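Local coordinates for periplasmic sugar-binding protein (Chloroflexus aurantiacus, PDB 4RXU), which binds D-glucose in a cleft between two lobes and probably delivers it, as a solute-binding protein, to an ABC-type sugar transporter, at residues Q30-I35 with G86-I91; N155-Y160 with F189-S194; Q277-A282 with S293-K298. All coordinates share one frame; numbering follows the deposited sequence.

Contact 1: Q30-I35 with G86-I91; sequences QLAVGI and GIKVLI
V33, G34 and I35 run parallel to V89, L90 and I91, and this buried half of the contact is the tight one. G34 is bonded through both its N-H and its C=O: G34 N donates to V89 O at 3.1 Å, and I91 N reaches G34 O at 2.8 Å, the latter bond nearly straight (170° at the hydrogen). V33, I35, V89 and I91 share one face, where helix 300-315 lies over the two valines. With V33 CG1 anti to the backbone N (chi1 179°), this methyl meets I91 CD1 at 3.8 Å, while V33 CG2 rests against V89 CB. I91 CD1 also touches I35 CG1, so that one isoleucine serves two neighbours. Beta-branched residues suit such a strand pair because they favour extended backbone. On the other face, I87 CG2 presses on G34 N at 3.7 Å; any CB on G34 would sit tightly against I87 CD1, which makes glycine apt. Helix 72-84 packs there on I87 and L90.

The looser end lies where the chain turns at A32, the centre of an inverse gamma turn. A32 O takes two donors, V89 N in the carbonyl plane and K88 N from above it at 2.8 Å. K88 CG grazes A32 CB at 3.9 Å, but the bent lysine chain then leads its ammonium away from the contact, as fits an exposed site. G86, with positive phi in a Schellman motif, ends helix 72-84. Buried peptides thus pair with one another while the side chains that meet across the strand pair are hydrocarbon, the chemistry of the parallel beta-alpha-beta core in one lobe.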
loop_
_atom_site.group_PDB
_atom_site.type_symbol
_atom_site.label_atom_id
_atom_site.label_comp_id
_atom_site.label_asym_id
_atom_site.label_seq_id
_atom_site.Cartn_x
_atom_site.Cartn_y
_atom_site.Cartn_z
ATOM N N GLN A 30 -25.506 -15.790 -8.354
ATOM C CA GLN A 30 -25.377 -14.795 -7.319
ATOM C C GLN A 30 -24.747 -15.498 -6.125
ATOM O O GLN A 30 -25.263 -16.506 -5.638
ATOM C CB GLN A 30 -26.739 -14.259 -6.901
ATOM C CG GLN A 30 -27.173 -12.952 -7.524
ATOM C CD GLN A 30 -28.473 -12.487 -6.898
ATOM O OE1 GLN A 30 -29.272 -13.303 -6.432
ATOM N NE2 GLN A 30 -28.687 -11.180 -6.865
ATOM N N LEU A 31 -23.616 -14.987 -5.676
ATOM C CA LEU A 31 -23.015 -15.475 -4.444
ATOM C C LEU A 31 -23.404 -14.572 -3.280
ATOM O O LEU A 31 -23.516 -13.362 -3.434
ATOM C CB LEU A 31 -21.487 -15.516 -4.561
ATOM C CG LEU A 31 -20.908 -16.453 -5.617
ATOM C CD1 LEU A 31 -19.392 -16.450 -5.491
ATOM C CD2 LEU A 31 -21.448 -17.864 -5.524
ATOM N N ALA A 32 -23.571 -15.180 -2.111
ATOM C CA ALA A 32 -23.874 -14.448 -0.873
ATOM C C ALA A 32 -22.607 -13.856 -0.286
ATOM O O ALA A 32 -22.161 -14.174 0.831
ATOM C CB ALA A 32 -24.589 -15.344 0.117
ATOM N N VAL A 33 -22.049 -12.964 -1.077
ATOM C CA VAL A 33 -20.774 -12.300 -0.796
ATOM C C VAL A 33 -20.951 -10.828 -1.177
ATOM O O VAL A 33 -21.645 -10.518 -2.153
ATOM C CB VAL A 33 -19.605 -12.905 -1.596
ATOM C CG1 VAL A 33 -18.299 -12.178 -1.283
ATOM C CG2 VAL A 33 -19.461 -14.377 -1.287
ATOM N N GLY A 34 -20.322 -9.942 -0.406
ATOM C CA GLY A 34 -20.291 -8.523 -0.707
ATOM C C GLY A 34 -18.871 -8.035 -0.559
ATOM O O GLY A 34 -18.114 -8.539 0.283
ATOM N N ILE A 35 -18.494 -7.105 -1.435
ATOM C CA ILE A 35 -17.162 -6.518 -1.448
ATOM C C ILE A 35 -17.269 -5.038 -1.145
ATOM O O ILE A 35 -18.070 -4.347 -1.777
ATOM C CB ILE A 35 -16.474 -6.713 -2.806
ATOM C CG1 ILE A 35 -16.219 -8.205 -3.061
ATOM C CG2 ILE A 35 -15.147 -5.957 -2.878
ATOM C CD1 ILE A 35 -15.871 -8.520 -4.515
ATOM N N GLY A 86 -28.402 -10.267 2.575
ATOM C CA GLY A 86 -28.247 -11.682 2.898
ATOM C C GLY A 86 -26.873 -12.253 2.657
ATOM O O GLY A 86 -26.694 -13.460 2.548
ATOM N N ILE A 87 -25.882 -11.386 2.589
ATOM C CA ILE A 87 -24.523 -11.898 2.465
ATOM C C ILE A 87 -24.123 -12.783 3.640
ATOM O O ILE A 87 -24.526 -12.570 4.779
ATOM C CB ILE A 87 -23.443 -10.829 2.200
ATOM C CG1 ILE A 87 -23.166 -9.931 3.419
ATOM C CG2 ILE A 87 -23.750 -10.060 0.915
ATOM C CD1 ILE A 87 -21.831 -9.213 3.289
ATOM N N LYS A 88 -23.312 -13.785 3.329
ATOM C CA LYS A 88 -22.706 -14.663 4.316
ATOM C C LYS A 88 -21.224 -14.411 4.502
ATOM O O LYS A 88 -20.650 -14.834 5.507
ATOM C CB LYS A 88 -22.909 -16.125 3.911
ATOM C CG LYS A 88 -24.369 -16.571 3.848
ATOM C CD LYS A 88 -25.091 -16.292 5.152
ATOM C CE LYS A 88 -26.581 -16.572 5.046
ATOM N NZ LYS A 88 -27.353 -15.481 5.708
ATOM N N VAL A 89 -20.606 -13.732 3.533
ATOM C CA VAL A 89 -19.170 -13.409 3.602
ATOM C C VAL A 89 -18.997 -11.976 3.138
ATOM O O VAL A 89 -19.496 -11.593 2.086
ATOM C CB VAL A 89 -18.314 -14.305 2.684
ATOM C CG1 VAL A 89 -16.837 -13.950 2.811
ATOM C CG2 VAL A 89 -18.508 -15.792 2.984
ATOM N N LEU A 90 -18.256 -11.211 3.929
ATOM C CA LEU A 90 -17.904 -9.828 3.625
ATOM C C LEU A 90 -16.415 -9.778 3.299
ATOM O O LEU A 90 -15.598 -10.201 4.122
ATOM C CB LEU A 90 -18.184 -8.938 4.839
ATOM C CG LEU A 90 -17.743 -7.475 4.728
ATOM C CD1 LEU A 90 -18.504 -6.694 3.661
ATOM C CD2 LEU A 90 -17.853 -6.839 6.101
ATOM N N ILE A 91 -16.071 -9.270 2.113
ATOM C CA ILE A 91 -14.676 -8.935 1.783
ATOM C C ILE A 91 -14.592 -7.415 1.884
ATOM O O ILE A 91 -15.297 -6.694 1.164
ATOM C CB ILE A 91 -14.328 -9.395 0.360
ATOM C CG1 ILE A 91 -14.396 -10.929 0.250
ATOM C CG2 ILE A 91 -12.962 -8.867 -0.056
ATOM C CD1 ILE A 91 -14.548 -11.401 -1.183
#

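Contact 2: N155-Y160 with F189-S194; sequences NPLYLY and FVIKNS
N155, P156 and L157 pair in parallel with F189, V190 and I191, and three backbone hydrogen bonds join the two segments. V190 N donates to N155 O at 2.9 Å, L157 N to V190 O, and K192 N to L157 O. Past K192 the backbone of 189-194 no longer pairs with 155-160, and a side chain takes over: N193 OD1 accepts from L159 N at 2.9 Å, and N193 ND2 gives a hydrogen to L159 O at 2.8 Å. An asparagine suits the place because its primary amide offers the same C=O and N-H as a peptide. CG of N193 lies between the backbone N and the carbonyl carbon (chi1 70°), which lifts the amide toward L159. N234 OD1 bonds to both N193 ND2 and Y160 OH.

Aromatic contacts form a second group. K192 CB makes a CH-pi contact over the Y158 ring, 3.8 Å from its centroid, and N193 ND2 lies above one face of the Y160 ring, toward its rim, with the two planes 61° apart. The lysine carries NZ on to a salt bridge with D242, whose backbone O is hydrogen-bonded to Y158 OH.

Aliphatic packing is the third kind. K192 CG and CE brush P156 CB. On the opposite face L157 CD2 meets F189 CB at 3.9 Å, L159 CD1 meets I191 CG2 at 4.1 Å, and helix 167-185 lies against them, completing a beta-alpha-beta crossover. The lysine methylenes work as hydrocarbon while the ammonium finds its counter-charge, D242, farther out, and the N193 amide carries the pairing on to the N-H and C=O of L159, beyond the last backbone bond.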
loop_
_atom_site.group_PDB
_atom_site.type_symbol
_atom_site.label_atom_id
_atom_site.label_comp_id
_atom_site.label_asym_id
_atom_site.label_seq_id
_atom_site.Cartn_x
_atom_site.Cartn_y
_atom_site.Cartn_z
ATOM N N ASN A 155 24.535 11.136 2.277
ATOM C CA ASN A 155 23.532 11.163 1.210
ATOM C C ASN A 155 22.186 11.662 1.730
ATOM O O ASN A 155 21.653 11.090 2.681
ATOM C CB ASN A 155 23.336 9.758 0.676
ATOM C CG ASN A 155 24.565 9.220 0.004
ATOM O OD1 ASN A 155 24.891 9.624 -1.098
ATOM N ND2 ASN A 155 25.272 8.329 0.681
ATOM N N PRO A 156 21.623 12.719 1.122
ATOM C CA PRO A 156 20.319 13.174 1.581
ATOM C C PRO A 156 19.215 12.133 1.396
ATOM O O PRO A 156 19.093 11.553 0.315
ATOM C CB PRO A 156 20.035 14.394 0.698
ATOM C CG PRO A 156 21.395 14.905 0.341
ATOM C CD PRO A 156 22.201 13.642 0.125
ATOM N N LEU A 157 18.385 12.013 2.424
ATOM C CA LEU A 157 17.287 11.069 2.466
ATOM C C LEU A 157 16.018 11.822 2.829
ATOM O O LEU A 157 15.960 12.517 3.860
ATOM C CB LEU A 157 17.573 9.955 3.486
ATOM C CG LEU A 157 16.465 8.898 3.655
ATOM C CD1 LEU A 157 16.240 8.123 2.375
ATOM C CD2 LEU A 157 16.839 7.956 4.783
ATOM N N TYR A 158 15.028 11.712 1.960
ATOM C CA TYR A 158 13.728 12.313 2.163
ATOM C C TYR A 158 12.716 11.184 2.371
ATOM O O TYR A 158 12.589 10.288 1.521
ATOM C CB TYR A 158 13.363 13.167 0.954
ATOM C CG TYR A 158 14.233 14.415 0.836
ATOM C CD1 TYR A 158 15.526 14.360 0.311
ATOM C CD2 TYR A 158 13.761 15.644 1.268
ATOM C CE1 TYR A 158 16.320 15.504 0.206
ATOM C CE2 TYR A 158 14.548 16.789 1.182
ATOM C CZ TYR A 158 15.831 16.721 0.655
ATOM O OH TYR A 158 16.606 17.879 0.577
ATOM N N LEU A 159 12.025 11.218 3.505
ATOM C CA LEU A 159 11.075 10.153 3.881
ATOM C C LEU A 159 9.657 10.599 3.627
ATOM O O LEU A 159 9.314 11.758 3.905
ATOM C CB LEU A 159 11.212 9.824 5.377
ATOM C CG LEU A 159 12.598 9.366 5.863
ATOM C CD1 LEU A 159 12.639 9.293 7.380
ATOM C CD2 LEU A 159 13.043 8.047 5.231
ATOM N N TYR A 160 8.823 9.684 3.125
ATOM C CA TYR A 160 7.392 9.955 2.929
ATOM C C TYR A 160 6.607 8.720 3.319
ATOM O O TYR A 160 7.127 7.602 3.345
ATOM C CB TYR A 160 7.079 10.377 1.481
ATOM C CG TYR A 160 7.817 11.660 1.134
ATOM C CD1 TYR A 160 7.317 12.899 1.548
ATOM C CD2 TYR A 160 9.047 11.632 0.471
ATOM C CE1 TYR A 160 7.986 14.090 1.259
ATOM C CE2 TYR A 160 9.740 12.813 0.208
ATOM C CZ TYR A 160 9.203 14.039 0.600
ATOM O OH TYR A 160 9.885 15.208 0.320
ATOM N N PHE A 189 23.118 7.834 5.162
ATOM C CA PHE A 189 22.036 8.760 4.881
ATOM C C PHE A 189 21.871 9.805 5.984
ATOM O O PHE A 189 22.102 9.528 7.164
ATOM C CB PHE A 189 20.710 8.026 4.761
ATOM C CG PHE A 189 20.590 7.156 3.558
ATOM C CD1 PHE A 189 20.600 7.710 2.287
ATOM C CD2 PHE A 189 20.422 5.774 3.705
ATOM C CE1 PHE A 189 20.444 6.896 1.180
ATOM C CE2 PHE A 189 20.271 4.960 2.598
ATOM C CZ PHE A 189 20.291 5.519 1.334
ATOM N N VAL A 190 21.414 10.979 5.572
ATOM C CA VAL A 190 21.065 12.046 6.480
ATOM C C VAL A 190 19.655 12.480 6.153
ATOM O O VAL A 190 19.371 12.880 5.029
ATOM C CB VAL A 190 22.018 13.246 6.354
ATOM C CG1 VAL A 190 21.557 14.432 7.179
ATOM C CG2 VAL A 190 23.421 12.850 6.766
ATOM N N ILE A 191 18.769 12.350 7.139
ATOM C CA ILE A 191 17.358 12.663 6.958
ATOM C C ILE A 191 17.152 14.165 6.808
ATOM O O ILE A 191 17.561 14.929 7.680
ATOM C CB ILE A 191 16.525 12.193 8.151
ATOM C CG1 ILE A 191 16.626 10.673 8.353
ATOM C CG2 ILE A 191 15.050 12.583 7.976
ATOM C CD1 ILE A 191 16.140 10.233 9.721
ATOM N N LYS A 192 16.467 14.586 5.749
ATOM C CA LYS A 192 16.305 16.018 5.481
ATOM C C LYS A 192 14.922 16.598 5.712
ATOM O O LYS A 192 14.780 17.822 5.658
ATOM C CB LYS A 192 16.686 16.347 4.039
ATOM C CG LYS A 192 18.083 15.884 3.692
ATOM C CD LYS A 192 19.109 16.646 4.501
ATOM C CE LYS A 192 20.510 16.173 4.157
ATOM N NZ LYS A 192 21.480 17.112 4.765
ATOM N N ASN A 193 13.917 15.759 5.976
ATOM C CA ASN A 193 12.548 16.262 6.111
ATOM C C ASN A 193 11.723 15.741 7.286
ATOM O O ASN A 193 10.505 15.696 7.223
ATOM C CB ASN A 193 11.777 16.033 4.826
ATOM C CG ASN A 193 11.487 14.579 4.581
ATOM O OD1 ASN A 193 12.237 13.710 5.014
ATOM N ND2 ASN A 193 10.399 14.310 3.863
ATOM N N SER A 194 12.378 15.345 8.365
ATOM C CA SER A 194 11.624 14.904 9.532
ATOM C C SER A 194 12.461 14.978 10.785
ATOM O O SER A 194 13.281 14.102 11.066
ATOM C CB SER A 194 11.080 13.463 9.373
ATOM O OG SER A 194 10.499 13.007 10.582
#

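Contact 3: Q277-A282 with S293-K298; sequences QDAEKA and SMTVFK. With BGC (beta-D-glucopyranose), chain C.
D278 and K298 meet at the bound glucose. The D278 carboxylate takes one sugar hydroxyl on each oxygen, glucose O3 on OD1 and glucose O4 on OD2, both at 2.5 Å. K298 NZ donates to glucose O2 at 2.9 Å and to O3 at 3.0 Å, so O3 is held by both residues. A third bond grips the ammonium: NZ gives to Q277 OE1 at 2.7 Å, the donor tilted from the amide plane. The D278 OD1 to K298 NZ salt bridge is long, and a bend at chi3 (-56°) helps to turn the lysine end toward the sugar. Replacing K298 by a methionine would probably leave glucose O2 and O3 and Q277 OE1 without this donor, and D278 without this neighbouring charge.

Strand 295-298 belongs to the sheet that strand 332-343 shares with strand 29-37, whereas Q277 follows strand 269-274 of the parallel sheet; the chain thus crosses between the lobes beside the sugar, consistent with the type I periplasmic binding protein fold.

Farther out, the backbone sets these groups. D278 N bonds V296 O at 2.9 Å almost straight (175°), which fixes where the aspartate begins. Water 1 accepts from K298 N and donates weakly to D278 O. The Q277 amide is also held through NE2, which donates to P251 O, and F172 lies against Q277 and K298. A279 N reaches T295 OG1 at 3.3 Å, a hydroxyl also bonded to D253 OD1; A279 CB packs against T295 CG2 and F297 CD1, where a methyl suits the short distance, and the F297 ring stands edge-to-face with Y357.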
loop_
_atom_site.group_PDB
_atom_site.type_symbol
_atom_site.label_atom_id
_atom_site.label_comp_id
_atom_site.label_asym_id
_atom_site.label_seq_id
_atom_site.Cartn_x
_atom_site.Cartn_y
_atom_site.Cartn_z
ATOM N N GLN A 277 5.057 1.892 -5.239
ATOM C CA GLN A 277 4.414 0.590 -5.294
ATOM C C GLN A 277 3.070 0.699 -5.994
ATOM O O GLN A 277 2.489 1.775 -6.036
ATOM C CB GLN A 277 4.186 -0.013 -3.902
ATOM C CG GLN A 277 3.106 0.674 -3.090
ATOM C CD GLN A 277 2.900 -0.002 -1.755
ATOM O OE1 GLN A 277 2.502 -1.168 -1.687
ATOM N NE2 GLN A 277 3.183 0.720 -0.686
ATOM N N ASP A 278 2.648 -0.454 -6.519
ATOM C CA ASP A 278 1.330 -0.736 -7.134
ATOM C C ASP A 278 1.437 -0.931 -8.654
ATOM O O ASP A 278 0.493 -1.404 -9.281
ATOM C CB ASP A 278 0.285 0.355 -6.874
ATOM C CG ASP A 278 -0.120 0.491 -5.399
ATOM O OD1 ASP A 278 0.173 -0.393 -4.563
ATOM O OD2 ASP A 278 -0.795 1.502 -5.106
ATOM N N ALA A 279 2.575 -0.550 -9.249
ATOM C CA ALA A 279 2.750 -0.675 -10.703
ATOM C C ALA A 279 1.598 -0.013 -11.465
ATOM O O ALA A 279 1.098 -0.536 -12.460
ATOM C CB ALA A 279 2.944 -2.128 -11.130
ATOM N N GLU A 280 1.213 1.174 -11.015
ATOM C CA GLU A 280 0.261 1.980 -11.767
ATOM C C GLU A 280 0.864 2.279 -13.147
ATOM O O GLU A 280 2.059 2.509 -13.274
ATOM C CB GLU A 280 -0.077 3.271 -11.011
ATOM C CG GLU A 280 -0.843 3.018 -9.689
ATOM C CD GLU A 280 -2.284 2.522 -9.852
ATOM O OE1 GLU A 280 -2.872 2.682 -10.949
ATOM O OE2 GLU A 280 -2.841 1.979 -8.868
ATOM N N LYS A 281 0.020 2.303 -14.172
ATOM C CA LYS A 281 0.494 2.463 -15.547
ATOM C C LYS A 281 1.357 3.706 -15.710
ATOM O O LYS A 281 2.407 3.654 -16.345
ATOM C CB LYS A 281 -0.673 2.434 -16.533
ATOM C CG LYS A 281 -1.315 1.055 -16.602
ATOM C CD LYS A 281 -2.475 0.995 -17.576
ATOM C CE LYS A 281 -3.160 -0.349 -17.598
ATOM N NZ LYS A 281 -4.285 -0.339 -18.574
ATOM N N ALA A 282 0.910 4.820 -15.129
ATOM C CA ALA A 282 1.636 6.076 -15.289
ATOM C C ALA A 282 3.000 5.973 -14.649
ATOM O O ALA A 282 3.946 6.612 -15.108
ATOM C CB ALA A 282 0.851 7.257 -14.713
ATOM N N SER A 293 12.357 5.432 -10.147
ATOM C CA SER A 293 13.417 4.416 -10.144
ATOM C C SER A 293 12.894 2.991 -10.096
ATOM O O SER A 293 13.419 2.083 -10.731
ATOM C CB SER A 293 14.380 4.640 -8.957
ATOM O OG SER A 293 14.804 5.974 -8.905
ATOM N N MET A 294 11.857 2.789 -9.303
ATOM C CA MET A 294 11.311 1.465 -9.094
ATOM C C MET A 294 9.904 1.535 -8.596
ATOM O O MET A 294 9.465 2.551 -8.083
ATOM C CB MET A 294 12.130 0.662 -8.079
ATOM C CG MET A 294 12.091 1.212 -6.652
ATOM S SD MET A 294 10.706 0.610 -5.562
ATOM C CE MET A 294 11.566 -0.762 -4.762
ATOM N N THR A 295 9.212 0.411 -8.745
ATOM C CA THR A 295 7.944 0.208 -8.076
ATOM C C THR A 295 7.912 -1.221 -7.525
ATOM O O THR A 295 8.457 -2.151 -8.111
ATOM C CB THR A 295 6.716 0.470 -8.999
ATOM O OG1 THR A 295 5.505 0.518 -8.226
ATOM C CG2 THR A 295 6.593 -0.602 -10.082
ATOM N N VAL A 296 7.246 -1.388 -6.396
ATOM C CA VAL A 296 6.968 -2.705 -5.854
ATOM C C VAL A 296 5.663 -3.215 -6.476
ATOM O O VAL A 296 4.596 -2.624 -6.304
ATOM C CB VAL A 296 6.941 -2.761 -4.316
ATOM C CG1 VAL A 296 6.607 -4.174 -3.876
ATOM C CG2 VAL A 296 8.294 -2.336 -3.744
ATOM N N PHE A 297 5.778 -4.304 -7.235
ATOM C CA PHE A 297 4.642 -4.902 -7.932
ATOM C C PHE A 297 3.934 -5.840 -6.978
ATOM O O PHE A 297 4.545 -6.747 -6.438
ATOM C CB PHE A 297 5.139 -5.686 -9.152
ATOM C CG PHE A 297 4.098 -6.563 -9.812
ATOM C CD1 PHE A 297 2.851 -6.048 -10.158
ATOM C CD2 PHE A 297 4.362 -7.899 -10.088
ATOM C CE1 PHE A 297 1.905 -6.850 -10.766
ATOM C CE2 PHE A 297 3.407 -8.701 -10.706
ATOM C CZ PHE A 297 2.180 -8.174 -11.028
ATOM N N LYS A 298 2.640 -5.600 -6.790
ATOM C CA LYS A 298 1.760 -6.411 -5.957
ATOM C C LYS A 298 0.667 -6.966 -6.870
ATOM O O LYS A 298 -0.155 -6.203 -7.376
ATOM C CB LYS A 298 1.179 -5.565 -4.815
ATOM C CG LYS A 298 2.219 -4.695 -4.104
ATOM C CD LYS A 298 1.833 -4.195 -2.734
ATOM C CE LYS A 298 0.533 -3.426 -2.760
ATOM N NZ LYS A 298 0.344 -2.749 -1.444
HETATM C C2 BGC C . -2.410 -0.230 -0.441
HETATM C C3 BGC C . -1.497 0.371 -1.491
HETATM C C4 BGC C . -2.079 1.695 -1.963
HETATM C C5 BGC C . -2.394 2.614 -0.781
HETATM C C6 BGC C . -3.125 3.877 -1.177
HETATM C C1 BGC C . -2.448 0.810 0.665
HETATM O O1 BGC C . -3.055 0.337 1.831
HETATM O O2 BGC C . -1.863 -1.474 0.009
HETATM O O3 BGC C . -1.391 -0.557 -2.567
HETATM O O4 BGC C . -1.083 2.374 -2.753
HETATM O O5 BGC C . -3.181 1.935 0.177
HETATM O O6 BGC C . -4.260 3.600 -2.001
HETATM O O HOH W 1 0.876 -3.895 -8.251
#

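Overall arrangement
From the N terminus, contact 1 comes first: it closes a loop of 50 residues holding helix 44-59, strand 61-67 and helix 72-84, and knits the mixed sheet of one lobe. Contact 2 then closes 28 residues, largely helix 167-185, at an edge of the parallel sheet in the other lobe. Contact 3 comes last, folding ten residues with most of helix 281-288 into a short return beside the glucose. The three lie in series, neither nesting nor crossing. Contacts 1 and 2 stand on opposite sides of the chain's centre, their centres 45 Å apart, while contact 3 leads from the end of the parallel sheet back to the sheet of contact 1.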